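Side-chain contacts in protein A49R (PDB 4D5T), which inhibits activation of host NF-kappa-B by binding host BTRC, which diminishes ubiquitination of the inhibitor NFKBIA and keeps p65/RELA in the cytoplasm: residues A[17-20]-A[21-25]; A[46-49]-A[50-53]; A[82-85]-A[86-90]; A[113-116]-A[117-121]; A[143-146]-A[147-150]. One frame throughout, in Å; residues are numbered along the deposited sequence. Where two conformers were deposited one is given.

How the interactions relate
From the N terminus, the five contacts come in series: each is local, joining groups a few residues apart within a helix or at its start, so none closes a long loop and none nests in or crosses another. Interaction 1 lies late in helix 9-23 and packs through Leu19, Val20 and Lys23 on Pro49 of interaction 2, which opens helix 49-61. Interaction 5, on helix 132-150, touches both, through Ser17 with Ser143 and Phe53 with Ile146. Interactions 3 and 4, on helices 76-87 and 112-126, form a separate pair in which Ile83 meets Tyr118; their nearest atoms lie about 13 Å and 21 Å, respectively, from those of interaction 1.

Interaction 1: A[17-20]-A[21-25]; sequences SQLV and IAKIE
Val20 O receives two backbone N-H groups from the turn ahead, Lys23 N at 3.2 Å and Ile24 N at 2.8 Å, the second a weak bond because its N-H points poorly at the oxygen. Lys23 N is itself shared, since it also donates to Leu19 O at 2.9 Å. The two acceptors are used differently: Lys23 N lies nearly along the C=O direction of Leu19 but above the carbonyl plane of Val20, 68° out of it. Just before this, Ile21 N and Ala22 N keep regular i+4 bonds to Ser17 O and Gln18 O.

Side chains of successive turns meet on the flank of the helix. Lys23 CG comes 3.8 Å from Leu19 CD1, the two chains crossing at a slant; the bend of the lysine at chi2 (-65°) also brings its CE to 4.0 Å from the same methyl. In the conformer given, Ile21 sets its CG2 methyl between backbone N and carbonyl carbon, where it lies 3.3 Å from Gln18 O, with Gln18 OE1 at 3.8 Å. Further on, Val20 CG1 and Ile24 CB are in loose apolar contact.

Val20 also packs on Ile135 and Ile139 of helix 132-150, while Leu19 and Lys23 rest on Pro49. Ser17, likewise in one of two conformers, bonds through OG to Leu13 O and Ala14 O, and weakly to Ser143 OG. Mixing i+3 with i+4 bonds is typical of the C-terminal end of an alpha-helix, here helix 9-23 of a Bcl-2-like helical bundle.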
loop_
_atom_site.group_PDB
_atom_site.type_symbol
_atom_site.label_atom_id
_atom_site.label_comp_id
_atom_site.label_asym_id
_atom_site.label_seq_id
_atom_site.Cartn_x
_atom_site.Cartn_y
_atom_site.Cartn_z
ATOM N N SER A 17 -0.399 13.120 -3.902
ATOM C CA SER A 17 0.704 13.251 -2.915
ATOM C C SER A 17 0.653 14.608 -2.185
ATOM O O SER A 17 0.841 14.648 -0.961
ATOM C CB SER A 17 2.094 13.006 -3.542
ATOM O OG SER A 17 2.394 13.906 -4.584
ATOM N N GLN A 18 0.301 15.656 -2.895
ATOM C CA GLN A 18 0.016 16.958 -2.285
ATOM C C GLN A 18 -1.168 16.912 -1.306
ATOM O O GLN A 18 -1.119 17.542 -0.254
ATOM C CB GLN A 18 -0.289 18.044 -3.331
ATOM C CG GLN A 18 0.886 18.646 -4.038
ATOM C CD GLN A 18 1.943 19.322 -3.117
ATOM O OE1 GLN A 18 1.692 19.683 -1.951
ATOM N NE2 GLN A 18 3.174 19.425 -3.637
ATOM N N LEU A 19 -2.210 16.176 -1.654
ATOM C CA LEU A 19 -3.378 16.012 -0.734
ATOM C C LEU A 19 -3.007 15.243 0.531
ATOM O O LEU A 19 -3.405 15.622 1.627
ATOM C CB LEU A 19 -4.542 15.347 -1.442
ATOM C CG LEU A 19 -5.853 15.364 -0.638
ATOM C CD1 LEU A 19 -6.322 16.798 -0.401
ATOM C CD2 LEU A 19 -6.949 14.573 -1.330
ATOM N N VAL A 20 -2.166 14.214 0.389
ATOM C CA VAL A 20 -1.685 13.490 1.550
ATOM C C VAL A 20 -0.952 14.394 2.527
ATOM O O VAL A 20 -1.282 14.413 3.706
ATOM C CB VAL A 20 -0.749 12.311 1.162
ATOM C CG1 VAL A 20 -0.128 11.716 2.407
ATOM C CG2 VAL A 20 -1.556 11.265 0.409
ATOM N N ILE A 21 0.026 15.141 2.041
ATOM C CA ILE A 21 0.732 16.088 2.895
ATOM C C ILE A 21 -0.211 17.153 3.528
ATOM O O ILE A 21 -0.079 17.444 4.703
ATOM C CB ILE A 21 2.027 16.633 2.261
ATOM C CG1 ILE A 21 2.998 17.160 3.276
ATOM C CG2 ILE A 21 1.822 17.771 1.329
ATOM C CD1 ILE A 21 3.875 16.094 3.885
ATOM N N ALA A 22 -1.208 17.624 2.779
ATOM C CA ALA A 22 -2.192 18.617 3.310
ATOM C C ALA A 22 -3.142 18.044 4.363
ATOM O O ALA A 22 -3.550 18.746 5.278
ATOM C CB ALA A 22 -3.002 19.163 2.152
ATOM N N LYS A 23 -3.411 16.734 4.315
ATOM C CA LYS A 23 -4.404 16.122 5.194
ATOM C C LYS A 23 -3.885 15.139 6.259
ATOM O O LYS A 23 -4.630 14.805 7.165
ATOM C CB LYS A 23 -5.495 15.423 4.389
ATOM C CG LYS A 23 -6.258 16.314 3.413
ATOM C CD LYS A 23 -7.066 17.406 4.077
ATOM C CE LYS A 23 -7.885 18.138 3.044
ATOM N NZ LYS A 23 -8.416 19.445 3.536
ATOM N N ILE A 24 -2.627 14.697 6.178
ATOM C CA ILE A 24 -2.165 13.535 7.019
ATOM C C ILE A 24 -2.312 13.885 8.530
ATOM O O ILE A 24 -2.568 12.993 9.291
ATOM C CB ILE A 24 -0.765 12.949 6.542
ATOM C CG1 ILE A 24 -0.392 11.546 7.141
ATOM C CG2 ILE A 24 0.316 13.916 6.721
ATOM C CD1 ILE A 24 -1.291 10.390 6.693
ATOM N N GLU A 25 -2.207 15.180 8.928
ATOM C CA GLU A 25 -2.444 15.543 10.362
ATOM C C GLU A 25 -3.881 15.416 10.846
ATOM O O GLU A 25 -4.082 15.313 12.037
ATOM C CB GLU A 25 -1.962 16.947 10.698
ATOM C CG GLU A 25 -0.583 17.193 10.184
ATOM C CD GLU A 25 0.456 16.180 10.670
ATOM O OE1 GLU A 25 0.286 15.616 11.769
ATOM O OE2 GLU A 25 1.460 15.919 9.955
#

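Interaction 2: A[46-49]-A[50-53]; sequences LDNP and FISF
Asn48 and Phe50 project side by side in the same direction, the amide plane turned 52° from the phenyl plane. Their meeting point is near the backbone, with Asn48 OD1 3.5 Å from Phe50 CB and 2.9 Å from Phe50 N. The latter is a weak hydrogen bond, bent to 129° at the hydrogen; Asn48 is the N-cap of helix 49-61, and this is its capping bond. With CG anti to the backbone N (chi1 179°), the asparagine amide folds forward over the first turn instead of trailing toward the loop.

Ile51 comes at the same side chain at a slant. Its CG1 branch lies 3.8 Å from Asn48 CB and equally close to Asn48 CG, so the cap has an apolar flank. Ser52 turns its CB toward the loop, 3.7 Å from Leu46 O. Behind the side chains, Ser52 N bonds to Asn48 O at 3.0 Å and Phe53 N to Pro49 O at 2.9 Å, starting the regular i+4 pattern.

Asn48 ND2 bonds to Asp35 OD2 on helix 29-40, and the Phe50 and Phe53 side chains reach helix 132-150, touching Ile135 and Ile139 respectively. Both ends of a buried amide thus have partners, a first-turn N-H for the oxygen, weakly held, and a carboxylate for the nitrogen. This probably restrains its rotation, while Pro49, which has no amide hydrogen to offer, begins the helix without losing a bond.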
loop_
_atom_site.group_PDB
_atom_site.type_symbol
_atom_site.label_atom_id
_atom_site.label_comp_id
_atom_site.label_asym_id
_atom_site.label_seq_id
_atom_site.Cartn_x
_atom_site.Cartn_y
_atom_site.Cartn_z
ATOM N N LEU A 46 -11.395 5.387 -0.284
ATOM C CA LEU A 46 -10.688 6.335 -1.160
ATOM C C LEU A 46 -10.765 7.773 -0.667
ATOM O O LEU A 46 -10.031 8.658 -1.140
ATOM C CB LEU A 46 -11.162 6.202 -2.642
ATOM C CG LEU A 46 -10.890 4.789 -3.208
ATOM C CD1 LEU A 46 -11.628 4.437 -4.482
ATOM C CD2 LEU A 46 -9.396 4.550 -3.391
ATOM N N ASP A 47 -11.615 8.021 0.303
ATOM C CA ASP A 47 -11.677 9.315 0.974
ATOM C C ASP A 47 -10.461 9.592 1.851
ATOM O O ASP A 47 -10.192 10.743 2.194
ATOM C CB ASP A 47 -12.913 9.398 1.849
ATOM C CG ASP A 47 -13.297 10.825 2.136
ATOM O OD1 ASP A 47 -13.346 11.657 1.198
ATOM O OD2 ASP A 47 -13.513 11.121 3.321
ATOM N N ASN A 48 -9.723 8.548 2.244
ATOM C CA ASN A 48 -8.412 8.762 2.890
ATOM C C ASN A 48 -7.355 8.968 1.811
ATOM O O ASN A 48 -7.134 8.082 1.041
ATOM C CB ASN A 48 -8.066 7.547 3.762
ATOM C CG ASN A 48 -6.718 7.676 4.460
ATOM O OD1 ASN A 48 -5.775 8.231 3.927
ATOM N ND2 ASN A 48 -6.625 7.092 5.652
ATOM N N PRO A 49 -6.714 10.175 1.721
ATOM C CA PRO A 49 -5.825 10.419 0.625
ATOM C C PRO A 49 -4.634 9.481 0.526
ATOM O O PRO A 49 -4.172 9.214 -0.589
ATOM C CB PRO A 49 -5.322 11.859 0.858
ATOM C CG PRO A 49 -6.136 12.404 1.918
ATOM C CD PRO A 49 -6.885 11.312 2.634
ATOM N N PHE A 50 -4.135 8.972 1.662
ATOM C CA PHE A 50 -3.106 8.000 1.584
ATOM C C PHE A 50 -3.567 6.692 0.906
ATOM O O PHE A 50 -2.783 6.052 0.165
ATOM C CB PHE A 50 -2.468 7.699 2.968
ATOM C CG PHE A 50 -1.268 6.785 2.878
ATOM C CD1 PHE A 50 -0.129 7.185 2.249
ATOM C CD2 PHE A 50 -1.249 5.564 3.508
ATOM C CE1 PHE A 50 1.033 6.360 2.194
ATOM C CE2 PHE A 50 -0.165 4.730 3.431
ATOM C CZ PHE A 50 1.008 5.133 2.827
ATOM N N ILE A 51 -4.791 6.288 1.175
ATOM C CA ILE A 51 -5.372 5.084 0.511
ATOM C C ILE A 51 -5.634 5.362 -0.998
ATOM O O ILE A 51 -5.296 4.544 -1.840
ATOM C CB ILE A 51 -6.650 4.635 1.234
ATOM C CG1 ILE A 51 -6.412 4.312 2.709
ATOM C CG2 ILE A 51 -7.279 3.438 0.558
ATOM C CD1 ILE A 51 -5.231 3.457 3.064
ATOM N N SER A 52 -6.109 6.563 -1.349
ATOM C CA SER A 52 -6.127 6.948 -2.765
ATOM C C SER A 52 -4.754 6.909 -3.449
ATOM O O SER A 52 -4.627 6.375 -4.576
ATOM C CB SER A 52 -6.828 8.309 -2.933
ATOM O OG SER A 52 -6.897 8.570 -4.324
ATOM N N PHE A 53 -3.726 7.381 -2.762
ATOM C CA PHE A 53 -2.313 7.253 -3.227
ATOM C C PHE A 53 -1.972 5.801 -3.464
ATOM O O PHE A 53 -1.495 5.433 -4.564
ATOM C CB PHE A 53 -1.346 7.938 -2.255
ATOM C CG PHE A 53 0.118 7.700 -2.557
ATOM C CD1 PHE A 53 0.777 8.498 -3.475
ATOM C CD2 PHE A 53 0.809 6.751 -1.876
ATOM C CE1 PHE A 53 2.099 8.272 -3.787
ATOM C CE2 PHE A 53 2.208 6.597 -2.109
ATOM C CZ PHE A 53 2.808 7.343 -3.085
#

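Interaction 3: A[82-85]-A[86-90]; sequences CIVN and KFMSF
The late turns of helix 76-87, on the face turned partly to solvent, hold this i to i+4 contact. Lys86 lies one turn on from Cys82, Phe87 one turn on from Ile83, and Met88 one turn on from Val84. Lys86 N donates to Cys82 O at 2.8 Å and Phe87 N to Ile83 O at 2.9 Å; both bonds are nearly straight, the evidence that the helix is still regular here.

Val84 and Met88 run side by side in the same direction. The thioether doubles back through its bend at chi2 (-43°), so the terminal methyl CE reaches Val84 CG1 at 3.6 Å. Lys86 CG, placed by chi1 anti to the carbonyl carbon, passes 3.3 Å from Cys82 O; the chain then bends at chi2. Beyond that bend the lysine chain is extended; its ammonium forms a salt bridge with Asp100 and also gives a hydrogen bond to a water at 3.0 Å. That water donates to Asn85 OD1 at 3.1 Å, linking two neighbouring polar side chains.

Within 86-90, Phe90 puts CD2 3.5 Å above the plane of the Phe87 ring, over its centre. Ile83 packs on Tyr118 and Leu122, and Phe87 on Arg125 and Ile126, all of helix 112-126. Ile83 and Phe87 thus face that helix while Asn85 and Lys86 share a water on a more open side, as in an amphipathic helix of a Bcl-2-like bundle.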
loop_
_atom_site.group_PDB
_atom_site.type_symbol
_atom_site.label_atom_id
_atom_site.label_comp_id
_atom_site.label_asym_id
_atom_site.label_seq_id
_atom_site.Cartn_x
_atom_site.Cartn_y
_atom_site.Cartn_z
ATOM N N CYS A 82 7.921 -14.159 3.041
ATOM C CA CYS A 82 7.515 -12.880 2.460
ATOM C C CYS A 82 6.844 -11.919 3.446
ATOM O O CYS A 82 7.249 -10.740 3.577
ATOM C CB CYS A 82 6.581 -13.139 1.350
ATOM S SG CYS A 82 5.999 -11.664 0.575
ATOM N N ILE A 83 5.889 -12.441 4.196
ATOM C CA ILE A 83 5.161 -11.625 5.215
ATOM C C ILE A 83 6.060 -11.054 6.242
ATOM O O ILE A 83 6.104 -9.831 6.446
ATOM C CB ILE A 83 4.067 -12.422 5.942
ATOM C CG1 ILE A 83 2.934 -12.638 4.968
ATOM C CG2 ILE A 83 3.592 -11.652 7.187
ATOM C CD1 ILE A 83 1.896 -13.623 5.452
ATOM N N VAL A 84 6.895 -11.899 6.831
ATOM C CA VAL A 84 7.832 -11.416 7.833
ATOM C C VAL A 84 8.801 -10.422 7.267
ATOM O O VAL A 84 9.070 -9.398 7.898
ATOM C CB VAL A 84 8.545 -12.585 8.551
ATOM C CG1 VAL A 84 9.565 -12.116 9.518
ATOM C CG2 VAL A 84 7.524 -13.450 9.298
ATOM N N ASN A 85 9.372 -10.720 6.094
ATOM C CA ASN A 85 10.322 -9.783 5.421
ATOM C C ASN A 85 9.681 -8.432 5.158
ATOM O O ASN A 85 10.239 -7.425 5.492
ATOM C CB ASN A 85 10.796 -10.423 4.093
ATOM C CG ASN A 85 11.721 -9.520 3.267
ATOM O OD1 ASN A 85 11.323 -8.512 2.719
ATOM N ND2 ASN A 85 12.950 -9.926 3.136
ATOM N N LYS A 86 8.490 -8.405 4.564
ATOM C CA LYS A 86 7.893 -7.113 4.173
ATOM C C LYS A 86 7.408 -6.319 5.413
ATOM O O LYS A 86 7.563 -5.103 5.482
ATOM C CB LYS A 86 6.716 -7.307 3.267
ATOM C CG LYS A 86 6.998 -7.900 1.876
ATOM C CD LYS A 86 8.012 -7.164 1.059
ATOM C CE LYS A 86 8.049 -7.708 -0.350
ATOM N NZ LYS A 86 9.066 -6.990 -1.153
ATOM N N PHE A 87 6.915 -7.047 6.417
ATOM C CA PHE A 87 6.414 -6.396 7.660
ATOM C C PHE A 87 7.386 -5.542 8.333
ATOM O O PHE A 87 7.012 -4.454 8.796
ATOM C CB PHE A 87 5.858 -7.372 8.680
ATOM C CG PHE A 87 4.667 -6.812 9.398
ATOM C CD1 PHE A 87 4.933 -5.943 10.441
ATOM C CD2 PHE A 87 3.414 -6.977 8.994
ATOM C CE1 PHE A 87 3.923 -5.356 11.140
ATOM C CE2 PHE A 87 2.372 -6.359 9.663
ATOM C CZ PHE A 87 2.635 -5.538 10.728
ATOM N N MET A 88 8.653 -5.936 8.332
ATOM C CA MET A 88 9.621 -5.150 9.033
ATOM C C MET A 88 9.743 -3.705 8.477
ATOM O O MET A 88 10.182 -2.858 9.211
ATOM C CB MET A 88 10.995 -5.826 9.080
ATOM C CG MET A 88 11.030 -7.194 9.762
ATOM S SD MET A 88 10.102 -7.357 11.309
ATOM C CE MET A 88 9.847 -9.104 11.527
ATOM N N SER A 89 9.351 -3.461 7.211
ATOM C CA SER A 89 9.423 -2.104 6.615
ATOM C C SER A 89 8.600 -1.137 7.448
ATOM O O SER A 89 8.920 0.029 7.541
ATOM C CB SER A 89 8.961 -2.051 5.127
ATOM O OG SER A 89 9.728 -2.926 4.282
ATOM N N PHE A 90 7.542 -1.627 8.063
ATOM C CA PHE A 90 6.653 -0.742 8.863
ATOM C C PHE A 90 7.362 -0.164 10.058
ATOM O O PHE A 90 6.936 0.875 10.632
ATOM C CB PHE A 90 5.406 -1.451 9.348
ATOM C CG PHE A 90 4.479 -1.864 8.287
ATOM C CD1 PHE A 90 3.994 -0.956 7.372
ATOM C CD2 PHE A 90 4.129 -3.190 8.157
ATOM C CE1 PHE A 90 3.148 -1.344 6.378
ATOM C CE2 PHE A 90 3.273 -3.591 7.164
ATOM C CZ PHE A 90 2.758 -2.659 6.263
HETATM O O HOH W 1 11.645 -6.646 0.297
HETATM O O HOH W 2 10.695 -5.133 4.061
#

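Interaction 4: A[113-116]-A[117-121]; sequences DFKT and TYAEV
Asp113 O is gripped twice by Thr117, whose backbone N and hydroxyl OG1 each donate to it at 3.1 Å. The two donors reach the oxygen from opposite faces of the carbonyl plane, OG1 tilted 33° from it and N 20°. The hydroxyl can fold back this way because OG1 stands beside the backbone N, anti to the carbonyl carbon (chi1 -54°).

Next along the helix, Phe114 and Tyr118 lie side by side and point the same way. Tyr118 N bonds to Phe114 O at 2.9 Å, and the same oxygen lies near the plane of the tyrosine ring, at its edge, 3.4 Å from CD2. Farther out, Tyr118 CE2 makes an apolar contact with Phe114 CD1 at 4.1 Å. One tyrosine face carries the Thr117 methyl, CG2 standing 3.5 Å above the ring plane over its centre. Ala119 CB tucks in 3.1 Å from Lys115 O, which also accepts from Ala119 N.

In the next shell, Tyr118 OH bonds to Asp76, at the start of helix 76-87, which probably helps to place the ring, and both aromatic side chains touch Ile79 of that helix. Helix 112-126 is kinked where the N atoms of Glu120 and Val121 lack bonds to the turn before; a water takes the N-H of Glu120 at 3.0 Å and donates to Thr116 O. The chemistry implies that water replaces the missing partner of Glu120 N, while the threonine hydroxyl has its proton engaged by the carbonyl one turn back.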
loop_
_atom_site.group_PDB
_atom_site.type_symbol
_atom_site.label_atom_id
_atom_site.label_comp_id
_atom_site.label_asym_id
_atom_site.label_seq_id
_atom_site.Cartn_x
_atom_site.Cartn_y
_atom_site.Cartn_z
ATOM N N ASP A 113 -6.797 -18.813 -0.201
ATOM C CA ASP A 113 -6.147 -19.681 0.792
ATOM C C ASP A 113 -5.292 -18.851 1.776
ATOM O O ASP A 113 -5.412 -19.029 2.999
ATOM C CB ASP A 113 -5.253 -20.745 0.124
ATOM C CG ASP A 113 -6.055 -21.822 -0.608
ATOM O OD1 ASP A 113 -7.296 -21.924 -0.452
ATOM O OD2 ASP A 113 -5.444 -22.604 -1.350
ATOM N N PHE A 114 -4.460 -17.933 1.240
ATOM C CA PHE A 114 -3.569 -17.156 2.092
ATOM C C PHE A 114 -4.328 -16.091 2.895
ATOM O O PHE A 114 -4.003 -15.839 4.028
ATOM C CB PHE A 114 -2.413 -16.525 1.286
ATOM C CG PHE A 114 -1.510 -17.528 0.623
ATOM C CD1 PHE A 114 -1.152 -18.712 1.253
ATOM C CD2 PHE A 114 -0.989 -17.267 -0.642
ATOM C CE1 PHE A 114 -0.347 -19.645 0.612
ATOM C CE2 PHE A 114 -0.144 -18.180 -1.284
ATOM C CZ PHE A 114 0.173 -19.380 -0.653
ATOM N N LYS A 115 -5.441 -15.606 2.370
ATOM C CA LYS A 115 -6.257 -14.674 3.119
ATOM C C LYS A 115 -6.864 -15.354 4.296
ATOM O O LYS A 115 -6.909 -14.824 5.406
ATOM C CB LYS A 115 -7.365 -14.083 2.232
ATOM C CG LYS A 115 -8.279 -13.122 2.992
ATOM C CD LYS A 115 -8.985 -12.214 2.012
ATOM C CE LYS A 115 -10.090 -11.419 2.675
ATOM N NZ LYS A 115 -10.477 -10.295 1.767
ATOM N N THR A 116 -7.411 -16.565 4.077
ATOM C CA THR A 116 -7.957 -17.319 5.180
ATOM C C THR A 116 -6.942 -17.591 6.280
ATOM O O THR A 116 -7.232 -17.430 7.486
ATOM C CB THR A 116 -8.499 -18.681 4.703
ATOM O OG1 THR A 116 -9.513 -18.450 3.757
ATOM C CG2 THR A 116 -9.097 -19.438 5.869
ATOM N N THR A 117 -5.737 -17.974 5.891
ATOM C CA THR A 117 -4.691 -18.293 6.895
ATOM C C THR A 117 -4.105 -17.041 7.629
ATOM O O THR A 117 -3.863 -17.102 8.823
ATOM C CB THR A 117 -3.534 -19.059 6.220
ATOM O OG1 THR A 117 -4.052 -20.209 5.543
ATOM C CG2 THR A 117 -2.463 -19.463 7.248
ATOM N N TYR A 118 -3.887 -15.942 6.905
ATOM C CA TYR A 118 -3.039 -14.872 7.435
ATOM C C TYR A 118 -3.745 -13.536 7.637
ATOM O O TYR A 118 -3.158 -12.658 8.252
ATOM C CB TYR A 118 -1.813 -14.664 6.538
ATOM C CG TYR A 118 -0.909 -15.876 6.408
ATOM C CD1 TYR A 118 -0.040 -16.254 7.421
ATOM C CD2 TYR A 118 -0.935 -16.660 5.255
ATOM C CE1 TYR A 118 0.771 -17.406 7.273
ATOM C CE2 TYR A 118 -0.177 -17.821 5.119
ATOM C CZ TYR A 118 0.684 -18.198 6.120
ATOM O OH TYR A 118 1.496 -19.349 5.872
ATOM N N ALA A 119 -5.041 -13.402 7.285
ATOM C CA ALA A 119 -5.668 -12.058 7.399
ATOM C C ALA A 119 -5.785 -11.552 8.828
ATOM O O ALA A 119 -5.524 -10.378 9.084
ATOM C CB ALA A 119 -7.054 -12.033 6.733
ATOM N N GLU A 120 -6.112 -12.407 9.769
ATOM C CA GLU A 120 -6.260 -11.970 11.168
ATOM C C GLU A 120 -4.941 -11.469 11.743
ATOM O O GLU A 120 -4.909 -10.420 12.412
ATOM C CB GLU A 120 -6.774 -13.120 12.084
ATOM N N VAL A 121 -3.853 -12.209 11.539
ATOM C CA VAL A 121 -2.594 -11.750 12.089
ATOM C C VAL A 121 -2.116 -10.430 11.449
ATOM O O VAL A 121 -1.651 -9.553 12.170
ATOM C CB VAL A 121 -1.484 -12.840 12.119
ATOM C CG1 VAL A 121 -1.084 -13.302 10.735
ATOM C CG2 VAL A 121 -0.273 -12.318 12.845
HETATM O O HOH W 3 -6.982 -15.158 9.084
#

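Interaction 5: A[143-146]-A[147-150]; sequences SNDI and RERY
Arg147 reaches back past Ser143 toward Asn144 because its chain runs straight at chi2 (167°) and then bends at chi3 (61°), which swings the guanidinium alongside the Asn144 amide. The two groups point the same way with their planes 65° apart, and Arg147 NH1 stays 3.9 Å from Asn144 OD1, too long for a direct bond. This is the last part of helix 132-150, the C-terminal helix of the Bcl-2-like bundle.

A water bridges the gap. It donates to Asn144 OD1 at 2.6 Å, accepts from Arg147 NH1 at 3.1 Å and also bonds to Ser143 OG at 2.7 Å, so three side chains from two adjoining turns share one solvent molecule. Nearer the backbone, Arg147 CG passes 3.3 Å from Ser143 O. Regular i+4 bonds run beneath, from Arg147 N on Ser143 O through to Tyr150 N on Ile146 O.

The guanidinium is held at a second point, its NE bonding to His10 of helix 9-23. Asp145 and Glu148 bring like-charged carboxylates fairly near each other, but Asp145 OD1 bonds to Gln141 NE2, and a second water donates to the backbone Asp145 O and to Glu148 OE1; both may ease the repulsion. Ile146 packs on Val57 and Tyr150 on Ile60 and Ile61, seating this helix against helix 49-61. Ile146 CG2 and Tyr150 CD2 meet at 4.2 Å, the side chains slanting across each other. On the tyrosine ring, Arg149 CG stands 3.5 Å above one face near the rim, and Ile146 O lies in the ring plane at its edge, 3.6 Å from Tyr150 CD2.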
loop_
_atom_site.group_PDB
_atom_site.type_symbol
_atom_site.label_atom_id
_atom_site.label_comp_id
_atom_site.label_asym_id
_atom_site.label_seq_id
_atom_site.Cartn_x
_atom_site.Cartn_y
_atom_site.Cartn_z
ATOM N N SER A 143 6.463 9.987 -4.721
ATOM C CA SER A 143 5.645 10.299 -5.919
ATOM C C SER A 143 6.535 10.560 -7.170
ATOM O O SER A 143 6.277 10.049 -8.249
ATOM C CB SER A 143 4.747 11.507 -5.609
ATOM O OG SER A 143 4.011 11.912 -6.769
ATOM N N ASN A 144 7.563 11.400 -7.034
ATOM C CA ASN A 144 8.492 11.596 -8.150
ATOM C C ASN A 144 9.217 10.329 -8.598
ATOM O O ASN A 144 9.357 10.113 -9.780
ATOM C CB ASN A 144 9.475 12.717 -7.873
ATOM C CG ASN A 144 8.795 14.071 -7.768
ATOM O OD1 ASN A 144 7.788 14.334 -8.401
ATOM N ND2 ASN A 144 9.376 14.959 -6.977
ATOM N N ASP A 145 9.627 9.500 -7.671
ATOM C CA ASP A 145 10.412 8.287 -7.966
ATOM C C ASP A 145 9.512 7.277 -8.691
ATOM O O ASP A 145 9.937 6.620 -9.663
ATOM C CB ASP A 145 10.905 7.635 -6.697
ATOM C CG ASP A 145 12.001 8.432 -6.003
ATOM O OD1 ASP A 145 12.541 9.343 -6.612
ATOM O OD2 ASP A 145 12.257 8.125 -4.835
ATOM N N ILE A 146 8.236 7.188 -8.280
ATOM C CA ILE A 146 7.283 6.334 -8.943
ATOM C C ILE A 146 6.933 6.829 -10.377
ATOM O O ILE A 146 6.852 6.037 -11.337
ATOM C CB ILE A 146 5.999 6.183 -8.101
ATOM C CG1 ILE A 146 6.334 5.317 -6.905
ATOM C CG2 ILE A 146 4.877 5.598 -8.927
ATOM C CD1 ILE A 146 5.276 5.217 -5.881
ATOM N N ARG A 147 6.783 8.133 -10.541
ATOM C CA ARG A 147 6.588 8.663 -11.863
ATOM C C ARG A 147 7.741 8.286 -12.802
ATOM O O ARG A 147 7.507 7.917 -13.952
ATOM C CB ARG A 147 6.442 10.183 -11.825
ATOM C CG ARG A 147 5.093 10.584 -11.233
ATOM C CD ARG A 147 5.010 12.035 -10.874
ATOM N NE ARG A 147 5.206 12.851 -12.057
ATOM C CZ ARG A 147 5.117 14.172 -12.078
ATOM N NH1 ARG A 147 4.891 14.871 -10.966
ATOM N NH2 ARG A 147 5.303 14.800 -13.231
ATOM N N GLU A 148 8.974 8.505 -12.323
ATOM C CA GLU A 148 10.178 8.251 -13.099
ATOM C C GLU A 148 10.298 6.773 -13.465
ATOM O O GLU A 148 10.605 6.447 -14.600
ATOM C CB GLU A 148 11.356 8.702 -12.268
ATOM C CG GLU A 148 12.696 8.752 -12.934
ATOM C CD GLU A 148 13.716 9.360 -11.969
ATOM O OE1 GLU A 148 13.783 8.906 -10.782
ATOM O OE2 GLU A 148 14.417 10.312 -12.376
ATOM N N ARG A 149 9.997 5.885 -12.538
ATOM C CA ARG A 149 10.131 4.456 -12.759
ATOM C C ARG A 149 9.064 3.825 -13.627
ATOM O O ARG A 149 9.375 2.955 -14.411
ATOM C CB ARG A 149 10.124 3.714 -11.448
ATOM C CG ARG A 149 10.352 2.195 -11.554
ATOM C CD ARG A 149 10.993 1.601 -10.325
ATOM N NE ARG A 149 10.991 0.129 -10.378
ATOM C CZ ARG A 149 11.834 -0.640 -11.084
ATOM N NH1 ARG A 149 12.762 -0.132 -11.879
ATOM N NH2 ARG A 149 11.720 -1.957 -11.005
ATOM N N TYR A 150 7.806 4.225 -13.444
ATOM C CA TYR A 150 6.677 3.557 -14.088
ATOM C C TYR A 150 5.949 4.319 -15.154
ATOM O O TYR A 150 5.183 3.717 -15.887
ATOM C CB TYR A 150 5.660 3.135 -13.059
ATOM C CG TYR A 150 6.149 2.093 -12.129
ATOM C CD1 TYR A 150 6.116 0.762 -12.496
ATOM C CD2 TYR A 150 6.705 2.438 -10.906
ATOM C CE1 TYR A 150 6.569 -0.195 -11.665
ATOM C CE2 TYR A 150 7.186 1.481 -10.062
ATOM C CZ TYR A 150 7.106 0.169 -10.456
ATOM O OH TYR A 150 7.593 -0.790 -9.647
HETATM O O HOH W 4 5.245 13.951 -8.074
HETATM O O HOH W 5 12.615 6.206 -9.900
#